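Local coordinates for protein carbohydrate kinase, FGGY (Rhodospirillum rubrum, PDB 3IFR) that probably phosphorylates D-xylulose at the expense of ATP, as a xylulose kinase of the FGGY carbohydrate kinase family, at residues A[344-349]-A[487-492]; A[425-430]-A[468-473]; A[10-15]-A[61-66]. All coordinates share one frame; numbering follows the deposited sequence.

Contact 1. Residues A[344-349]-A[487-492]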
loop_
_atom_site.group_PDB
_atom_site.type_symbol
_atom_site.label_atom_id
_atom_site.label_comp_id
_atom_site.label_asym_id
_atom_site.label_seq_id
_atom_site.Cartn_x
_atom_site.Cartn_y
_atom_site.Cartn_z
ATOM N N LEU A 344 21.876 3.220 10.371
ATOM C CA LEU A 344 20.740 2.324 10.343
ATOM C C LEU A 344 19.481 3.146 10.540
ATOM O O LEU A 344 19.337 3.830 11.553
ATOM C CB LEU A 344 20.850 1.306 11.465
ATOM C CG LEU A 344 22.071 0.413 11.370
ATOM C CD1 LEU A 344 22.182 -0.388 12.635
ATOM C CD2 LEU A 344 21.980 -0.506 10.136
ATOM N N PRO A 345 18.534 3.058 9.597
ATOM C CA PRO A 345 17.373 3.961 9.604
ATOM C C PRO A 345 16.128 3.372 10.244
ATOM O O PRO A 345 15.039 3.607 9.718
ATOM C CB PRO A 345 17.084 4.147 8.113
ATOM C CG PRO A 345 17.745 2.917 7.428
ATOM C CD PRO A 345 18.511 2.140 8.446
ATOM N N TYR A 346 16.260 2.659 11.356
ATOM C CA TYR A 346 15.103 2.019 11.990
ATOM C C TYR A 346 14.514 2.765 13.218
ATOM O O TYR A 346 14.517 2.258 14.357
ATOM C CB TYR A 346 15.444 0.560 12.295
ATOM C CG TYR A 346 16.178 -0.133 11.147
ATOM C CD1 TYR A 346 15.662 -0.116 9.854
ATOM C CD2 TYR A 346 17.382 -0.793 11.361
ATOM C CE1 TYR A 346 16.322 -0.740 8.810
ATOM C CE2 TYR A 346 18.060 -1.412 10.321
ATOM C CZ TYR A 346 17.527 -1.383 9.047
ATOM O OH TYR A 346 18.192 -2.011 8.015
ATOM N N PHE A 347 13.961 3.948 12.957
ATOM C CA PHE A 347 13.447 4.828 14.003
ATOM C C PHE A 347 12.133 4.384 14.662
ATOM O O PHE A 347 11.823 4.789 15.799
ATOM C CB PHE A 347 13.342 6.252 13.458
ATOM C CG PHE A 347 14.636 6.762 12.875
ATOM C CD1 PHE A 347 15.638 7.266 13.708
ATOM C CD2 PHE A 347 14.857 6.718 11.513
ATOM C CE1 PHE A 347 16.833 7.732 13.189
ATOM C CE2 PHE A 347 16.041 7.189 10.978
ATOM C CZ PHE A 347 17.042 7.691 11.814
ATOM N N LEU A 348 11.363 3.553 13.965
ATOM C CA LEU A 348 10.141 2.978 14.537
ATOM C C LEU A 348 10.310 1.479 14.700
ATOM O O LEU A 348 9.364 0.756 15.005
ATOM C CB LEU A 348 8.937 3.242 13.631
ATOM C CG LEU A 348 8.344 4.648 13.661
ATOM C CD1 LEU A 348 9.361 5.680 14.153
ATOM C CD2 LEU A 348 7.792 5.034 12.292
ATOM N N GLY A 349 11.529 1.014 14.518
ATOM C CA GLY A 349 11.743 -0.390 14.248
ATOM C C GLY A 349 11.873 -0.543 12.735
ATOM O O GLY A 349 11.928 0.458 11.998
ATOM N N ALA A 487 26.568 -5.314 8.059
ATOM C CA ALA A 487 27.390 -5.730 9.164
ATOM C C ALA A 487 27.142 -4.863 10.405
ATOM O O ALA A 487 27.335 -5.334 11.544
ATOM C CB ALA A 487 28.858 -5.688 8.766
ATOM N N LEU A 488 26.716 -3.617 10.208
ATOM C CA LEU A 488 26.366 -2.770 11.347
ATOM C C LEU A 488 25.190 -3.433 12.081
ATOM O O LEU A 488 25.274 -3.722 13.265
ATOM C CB LEU A 488 26.030 -1.342 10.926
ATOM C CG LEU A 488 25.753 -0.379 12.093
ATOM C CD1 LEU A 488 26.745 -0.543 13.265
ATOM C CD2 LEU A 488 25.749 1.066 11.576
ATOM N N TYR A 489 24.136 -3.749 11.331
ATOM C CA TYR A 489 22.944 -4.367 11.887
ATOM C C TYR A 489 23.165 -5.729 12.516
ATOM O O TYR A 489 22.650 -6.011 13.599
ATOM C CB TYR A 489 21.882 -4.511 10.827
ATOM C CG TYR A 489 20.638 -5.094 11.372
ATOM C CD1 TYR A 489 19.904 -4.411 12.326
ATOM C CD2 TYR A 489 20.199 -6.343 10.965
ATOM C CE1 TYR A 489 18.743 -4.931 12.845
ATOM C CE2 TYR A 489 19.038 -6.885 11.483
ATOM C CZ TYR A 489 18.310 -6.171 12.421
ATOM O OH TYR A 489 17.155 -6.703 12.952
ATOM N N ALA A 490 23.895 -6.592 11.828
ATOM C CA ALA A 490 24.219 -7.883 12.409
ATOM C C ALA A 490 25.039 -7.714 13.708
ATOM O O ALA A 490 24.884 -8.448 14.662
ATOM C CB ALA A 490 24.958 -8.750 11.390
ATOM N N THR A 491 25.908 -6.725 13.738
ATOM C CA THR A 491 26.733 -6.523 14.911
ATOM C C THR A 491 25.912 -5.978 16.076
ATOM O O THR A 491 26.108 -6.387 17.217
ATOM C CB THR A 491 27.912 -5.573 14.609
ATOM O OG1 THR A 491 28.786 -6.181 13.642
ATOM C CG2 THR A 491 28.708 -5.293 15.870
ATOM N N LEU A 492 24.998 -5.058 15.783
ATOM C CA LEU A 492 24.172 -4.421 16.808
ATOM C C LEU A 492 22.938 -5.240 17.187
ATOM O O LEU A 492 22.178 -4.831 18.046
ATOM C CB LEU A 492 23.720 -3.035 16.349
ATOM C CG LEU A 492 24.791 -1.940 16.294
ATOM C CD1 LEU A 492 24.202 -0.643 15.746
ATOM C CD2 LEU A 492 25.387 -1.705 17.691
#

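Contact 2. Residues A[425-430]-A[468-473]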
loop_
_atom_site.group_PDB
_atom_site.type_symbol
_atom_site.label_atom_id
_atom_site.label_comp_id
_atom_site.label_asym_id
_atom_site.label_seq_id
_atom_site.Cartn_x
_atom_site.Cartn_y
_atom_site.Cartn_z
ATOM N N GLN A 425 22.198 0.612 -8.803
ATOM C CA GLN A 425 23.008 0.241 -9.958
ATOM C C GLN A 425 22.045 -0.339 -11.002
ATOM O O GLN A 425 22.338 -1.322 -11.700
ATOM C CB GLN A 425 24.044 -0.773 -9.479
ATOM C CG GLN A 425 25.555 -0.505 -9.710
ATOM C CD GLN A 425 25.977 0.881 -10.173
ATOM O OE1 GLN A 425 26.026 1.838 -9.412
ATOM N NE2 GLN A 425 26.386 0.956 -11.415
ATOM N N ARG A 426 20.872 0.281 -11.089
ATOM C CA ARG A 426 19.978 0.087 -12.224
ATOM C C ARG A 426 19.271 1.381 -12.514
ATOM O O ARG A 426 19.144 2.217 -11.640
ATOM C CB ARG A 426 18.982 -1.029 -11.961
ATOM C CG ARG A 426 19.519 -2.376 -12.410
ATOM C CD ARG A 426 19.084 -3.450 -11.454
ATOM N NE ARG A 426 19.600 -4.796 -11.759
ATOM C CZ ARG A 426 20.802 -5.054 -12.270
ATOM N NH1 ARG A 426 21.644 -4.071 -12.564
ATOM N NH2 ARG A 426 21.163 -6.310 -12.479
ATOM N N PRO A 427 18.851 1.584 -13.771
ATOM C CA PRO A 427 18.157 2.838 -14.067
ATOM C C PRO A 427 16.872 2.961 -13.256
ATOM O O PRO A 427 16.215 1.940 -13.041
ATOM C CB PRO A 427 17.850 2.705 -15.573
ATOM C CG PRO A 427 18.919 1.764 -16.094
ATOM C CD PRO A 427 19.042 0.760 -14.976
ATOM N N VAL A 428 16.537 4.162 -12.782
ATOM C CA VAL A 428 15.318 4.324 -12.012
ATOM C C VAL A 428 14.384 5.284 -12.752
ATOM O O VAL A 428 14.755 6.425 -12.994
ATOM C CB VAL A 428 15.587 4.874 -10.576
ATOM C CG1 VAL A 428 14.291 5.123 -9.876
ATOM C CG2 VAL A 428 16.506 3.954 -9.732
ATOM N N GLN A 429 13.185 4.846 -13.116
ATOM C CA GLN A 429 12.242 5.745 -13.799
ATOM C C GLN A 429 11.385 6.508 -12.790
ATOM O O GLN A 429 10.541 5.906 -12.126
ATOM C CB GLN A 429 11.323 4.955 -14.730
ATOM C CG GLN A 429 10.174 5.805 -15.354
ATOM C CD GLN A 429 10.689 6.792 -16.400
ATOM O OE1 GLN A 429 10.996 6.402 -17.532
ATOM N NE2 GLN A 429 10.806 8.073 -16.012
ATOM N N LEU A 430 11.611 7.814 -12.661
ATOM C CA LEU A 430 10.825 8.654 -11.759
ATOM C C LEU A 430 9.466 8.957 -12.405
ATOM O O LEU A 430 9.359 9.040 -13.635
ATOM C CB LEU A 430 11.536 9.975 -11.459
ATOM C CG LEU A 430 12.887 9.962 -10.755
ATOM C CD1 LEU A 430 13.292 11.424 -10.354
ATOM C CD2 LEU A 430 12.848 9.000 -9.524
ATOM N N ILE A 468 16.656 8.074 -14.455
ATOM C CA ILE A 468 17.983 8.436 -13.994
ATOM C C ILE A 468 18.919 7.270 -14.176
ATOM O O ILE A 468 18.569 6.197 -13.775
ATOM C CB ILE A 468 17.950 8.824 -12.487
ATOM C CG1 ILE A 468 17.203 10.143 -12.295
ATOM C CG2 ILE A 468 19.362 8.905 -11.936
ATOM C CD1 ILE A 468 17.099 10.546 -10.859
ATOM N N THR A 469 20.085 7.442 -14.806
ATOM C CA THR A 469 21.026 6.305 -14.893
ATOM C C THR A 469 22.101 6.327 -13.789
ATOM O O THR A 469 22.610 7.371 -13.395
ATOM C CB THR A 469 21.754 6.166 -16.261
ATOM O OG1 THR A 469 22.505 7.362 -16.525
ATOM C CG2 THR A 469 20.807 5.878 -17.379
ATOM N N PRO A 470 22.447 5.156 -13.296
ATOM C CA PRO A 470 23.456 5.126 -12.242
ATOM C C PRO A 470 24.834 5.525 -12.806
ATOM O O PRO A 470 25.087 5.478 -14.006
ATOM C CB PRO A 470 23.473 3.659 -11.823
ATOM C CG PRO A 470 22.169 3.053 -12.410
ATOM C CD PRO A 470 21.905 3.832 -13.627
ATOM N N ASP A 471 25.728 5.928 -11.936
ATOM C CA ASP A 471 27.101 6.032 -12.331
ATOM C C ASP A 471 27.855 4.777 -11.881
ATOM O O ASP A 471 27.999 4.516 -10.678
ATOM C CB ASP A 471 27.715 7.294 -11.746
ATOM C CG ASP A 471 29.210 7.296 -11.839
ATOM O OD1 ASP A 471 29.817 6.251 -12.228
ATOM O OD2 ASP A 471 29.771 8.368 -11.518
ATOM N N PRO A 472 28.333 3.983 -12.854
ATOM C CA PRO A 472 28.866 2.667 -12.529
ATOM C C PRO A 472 30.096 2.768 -11.672
ATOM O O PRO A 472 30.410 1.805 -11.006
ATOM C CB PRO A 472 29.217 2.095 -13.912
ATOM C CG PRO A 472 28.257 2.802 -14.823
ATOM C CD PRO A 472 28.343 4.209 -14.306
ATOM N N ALA A 473 30.765 3.906 -11.649
ATOM C CA ALA A 473 31.936 4.102 -10.831
ATOM C C ALA A 473 31.630 4.194 -9.350
ATOM O O ALA A 473 32.514 4.072 -8.554
ATOM C CB ALA A 473 32.676 5.311 -11.272
#

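Contact 3. Residues A[10-15]-A[61-66]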
loop_
_atom_site.group_PDB
_atom_site.type_symbol
_atom_site.label_atom_id
_atom_site.label_comp_id
_atom_site.label_asym_id
_atom_site.label_seq_id
_atom_site.Cartn_x
_atom_site.Cartn_y
_atom_site.Cartn_z
ATOM N N ILE A 10 -14.734 5.320 -14.314
ATOM C CA ILE A 10 -14.546 5.973 -13.006
ATOM C C ILE A 10 -13.755 5.137 -12.014
ATOM O O ILE A 10 -14.017 3.950 -11.859
ATOM C CB ILE A 10 -15.893 6.288 -12.337
ATOM C CG1 ILE A 10 -16.633 7.420 -13.050
ATOM C CG2 ILE A 10 -15.742 6.615 -10.831
ATOM C CD1 ILE A 10 -18.017 7.577 -12.514
ATOM N N GLY A 11 -12.814 5.768 -11.321
ATOM C CA GLY A 11 -12.222 5.155 -10.141
ATOM C C GLY A 11 -12.583 5.916 -8.869
ATOM O O GLY A 11 -12.580 7.160 -8.828
ATOM N N LEU A 12 -12.884 5.160 -7.815
ATOM C CA LEU A 12 -13.236 5.704 -6.530
ATOM C C LEU A 12 -12.256 5.121 -5.490
ATOM O O LEU A 12 -12.020 3.916 -5.450
ATOM C CB LEU A 12 -14.672 5.284 -6.203
ATOM C CG LEU A 12 -15.204 5.567 -4.780
ATOM C CD1 LEU A 12 -15.262 7.084 -4.508
ATOM C CD2 LEU A 12 -16.566 4.955 -4.553
ATOM N N ASP A 13 -11.699 5.967 -4.635
ATOM C CA ASP A 13 -10.715 5.521 -3.647
ATOM C C ASP A 13 -11.191 5.860 -2.219
ATOM O O ASP A 13 -11.271 7.033 -1.821
ATOM C CB ASP A 13 -9.344 6.136 -3.968
ATOM C CG ASP A 13 -8.329 5.956 -2.840
ATOM O OD1 ASP A 13 -8.497 5.047 -2.011
ATOM O OD2 ASP A 13 -7.364 6.759 -2.787
ATOM N N ILE A 14 -11.543 4.813 -1.480
ATOM C CA ILE A 14 -11.951 4.922 -0.099
ATOM C C ILE A 14 -10.670 4.942 0.724
ATOM O O ILE A 14 -10.208 3.899 1.229
ATOM C CB ILE A 14 -12.843 3.749 0.350
ATOM C CG1 ILE A 14 -14.288 3.972 -0.066
ATOM C CG2 ILE A 14 -12.957 3.747 1.835
ATOM C CD1 ILE A 14 -14.536 4.053 -1.499
ATOM N N GLY A 15 -10.091 6.134 0.846
ATOM C CA GLY A 15 -8.782 6.297 1.448
ATOM C C GLY A 15 -8.876 6.516 2.928
ATOM O O GLY A 15 -9.963 6.668 3.476
ATOM N N ALA A 61 -21.227 11.756 -2.397
ATOM C CA ALA A 61 -20.931 13.177 -2.690
ATOM C C ALA A 61 -19.984 13.382 -3.874
ATOM O O ALA A 61 -20.186 14.248 -4.750
ATOM C CB ALA A 61 -20.336 13.856 -1.463
ATOM N N VAL A 62 -18.925 12.593 -3.861
ATOM C CA VAL A 62 -17.827 12.687 -4.802
ATOM C C VAL A 62 -18.243 12.138 -6.183
ATOM O O VAL A 62 -17.885 12.686 -7.199
ATOM C CB VAL A 62 -16.701 11.859 -4.185
ATOM C CG1 VAL A 62 -16.310 10.688 -5.055
ATOM C CG2 VAL A 62 -15.569 12.705 -3.683
ATOM N N LEU A 63 -19.022 11.063 -6.226
ATOM C CA LEU A 63 -19.552 10.580 -7.511
ATOM C C LEU A 63 -20.518 11.608 -8.118
ATOM O O LEU A 63 -20.366 11.992 -9.255
ATOM C CB LEU A 63 -20.243 9.200 -7.378
ATOM C CG LEU A 63 -19.311 8.073 -6.936
ATOM C CD1 LEU A 63 -20.046 6.748 -6.591
ATOM C CD2 LEU A 63 -18.286 7.853 -8.015
ATOM N N ALA A 64 -21.514 12.044 -7.352
ATOM C CA ALA A 64 -22.393 13.114 -7.820
ATOM C C ALA A 64 -21.619 14.378 -8.256
ATOM O O ALA A 64 -21.926 15.007 -9.268
ATOM C CB ALA A 64 -23.366 13.444 -6.762
ATOM N N GLU A 65 -20.590 14.758 -7.511
ATOM C CA GLU A 65 -19.819 15.950 -7.901
ATOM C C GLU A 65 -19.108 15.736 -9.240
ATOM O O GLU A 65 -18.971 16.667 -10.025
ATOM C CB GLU A 65 -18.815 16.344 -6.830
ATOM C CG GLU A 65 -18.093 17.627 -7.195
ATOM C CD GLU A 65 -17.039 18.024 -6.194
ATOM O OE1 GLU A 65 -17.376 18.124 -4.986
ATOM O OE2 GLU A 65 -15.880 18.260 -6.605
ATOM N N LEU A 66 -18.684 14.500 -9.508
ATOM C CA LEU A 66 -18.064 14.155 -10.780
ATOM C C LEU A 66 -18.992 14.517 -11.946
ATOM O O LEU A 66 -18.559 15.138 -12.918
ATOM C CB LEU A 66 -17.772 12.654 -10.833
ATOM C CG LEU A 66 -16.321 12.181 -10.853
ATOM C CD1 LEU A 66 -15.450 13.012 -9.939
ATOM C CD2 LEU A 66 -16.201 10.664 -10.579
#

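Contact 1. Residues A[344-349]-A[487-492]
Leu344 and Tyr346 meet one side of helix 475-496 through the side chains of Leu488, Tyr489 and Leu492. The contact belongs to the C-terminal half of an FGGY kinase, whose two halves have the actin-like ATPase fold. It joins the end of strand 342-344 and the loop that follows to the last long helix of the chain. No hydrogen bond crosses between the two segments, so the association is apolar and aromatic.

The aliphatic part centres on Leu344. Its CG is anti to the carbonyl carbon (chi1 -62°), and the side chain extends toward the helix. CD1 meets two leucines one helical turn apart: it is 3.6 Å from Leu488 CG and 3.7 Å from Leu492 CD1. The branch point takes part as well, with Leu344 CG 3.7 Å from Leu488 CD2. Leu488 is brought there by its own CG, which is anti to the backbone N (chi1 -176°). Leu344 CD2 turns to the tyrosine and lies 4.1 Å from Tyr489 CB, the two side chains crossing at about a right angle. Phe485, one turn before Tyr489 on the helix, also touches Leu344 and Tyr346. Strand 362-364 adds Thr362, which packs on Leu344 and Leu492, and Thr364, which packs on Leu488.

The aromatic part is an offset edge-to-face pair. The edge of Tyr346 is directed toward the face of Tyr489, with ring centroids 5.8 Å apart and planes at 76°. Pro345 CD covers one face of the Tyr346 ring near its rim. Ala359 touches both tyrosines from a loop. The closest atoms of the two rings are Tyr346 CE2 and Tyr489 CD1, which approach to 4.1 Å.

Contact 2. Residues A[425-430]-A[468-473]
Val428 and Ile468 form an antiparallel hydrogen-bonded pair between strands 428-432 and 463-468. This is the edge of the mixed sheet in the C-terminal half of the actin-like fold, with 463-468 as an outermost strand.

Two backbone bonds make the pair. Val428 N donates to Ile468 O at 3.0 Å. Ile468 N donates to Val428 O at 2.9 Å, and this bond is nearly straight at 172°. Ile468 O also receives a CA-H...O contact from Pro427 CA at 3.4 Å. Beyond the pair, Asp471 N donates to Asp422 OD1 of helix 414-424, which ties the departing loop to that helix.

Apolar contacts continue from the pair to the loop. The side chains of Val428 and Ile468 share one face of the sheet, where helix 414-424 covers them. CG1 of Ile468 is anti to the carbonyl carbon (chi1 -69°) and the chain is extended beyond it (chi2 178°). This brings Ile468 CD1 to 3.9 Å from Leu430 CD1, and Met417 of the helix touches both residues. Past the strand, the Pro470 ring sits against the backbone just after helix 414-424, where Gln425 has positive phi. Pro470 CG lies 3.2 Å from Arg426 O and 3.7 Å from Gln425 C.

Some polar side chains bond within their own segment. Arg426 NH1 bonds Gln425 O at 3.0 Å. Asp471 closes an Asx turn, with its OD1 accepting from Ala473 N at 2.6 Å.

Contact 3. Residues A[10-15]-A[61-66]
Ile10 and Leu12 project from the same side of their strand onto helix 61-66, where Val62, Leu63 and Leu66 receive them. All five residues are buried, and the contact is wholly aliphatic. CG1 of Ile10 is anti to the carbonyl carbon (chi1 -71°) and the chain is extended beyond it (chi2 172°). This carries CD1 out to meet Leu66 tip to tip, with Ile10 CD1 and Leu66 CD2 4.1 Å apart. Ile10 CG2 lies 4.0 Å from Leu63 CD2 and also touches Leu66 CD2.

Leu12 sits two residues further along. Its CD1 lies 3.8 Å from Val62 CG1. Leu12 CD2 lies 4.4 Å from Leu63 CD1, a looser approach. Leu63 therefore touches both strand residues, a different methyl to each.

The strand belongs to the central mixed sheet of the N-terminal half, in the actin-like fold of FGGY kinases, and helix 52-70 packs on one face of that sheet. The axes of strand 10-14 and helix 61-66 come within 10.2 Å. Their directions are 153° apart, close to antiparallel.

Strand 8-14 is held between two neighbours: its backbone bonds to strand 77-84, with Ile10 and Leu12 both hydrogen-bonded to Cys81, and Gly11 bonds to Ile22 of strand 18-25. Ala21 of strand 18-25 touches Leu12, Val62 and Leu66, and Ala34 of strand 29-37 meets Val62 and Leu66. Trp75 packs on Ile10 and Leu66, and Leu233 on Ile10 and Leu63.

Contact 3 is the core one: all its touching residues are buried, and it joins sheet to helix by aliphatic side chains. Contacts 1 and 2 are partly buried and lie in the C-terminal half. Both involve the chain around helix 475-496: contact 2 includes the loop leading into it, and contact 1 uses the helix itself. Along the sequence contact 2 is nested inside the loop closed by contact 1, yet their nearest atoms are about 17 Å apart. Contact 2 alone has hydrogen bonds between its segments, as an edge-strand pairing does. Contact 1 alone has an aromatic pair. Contacts 1 and 3 lie on opposite sides of the chain's centre.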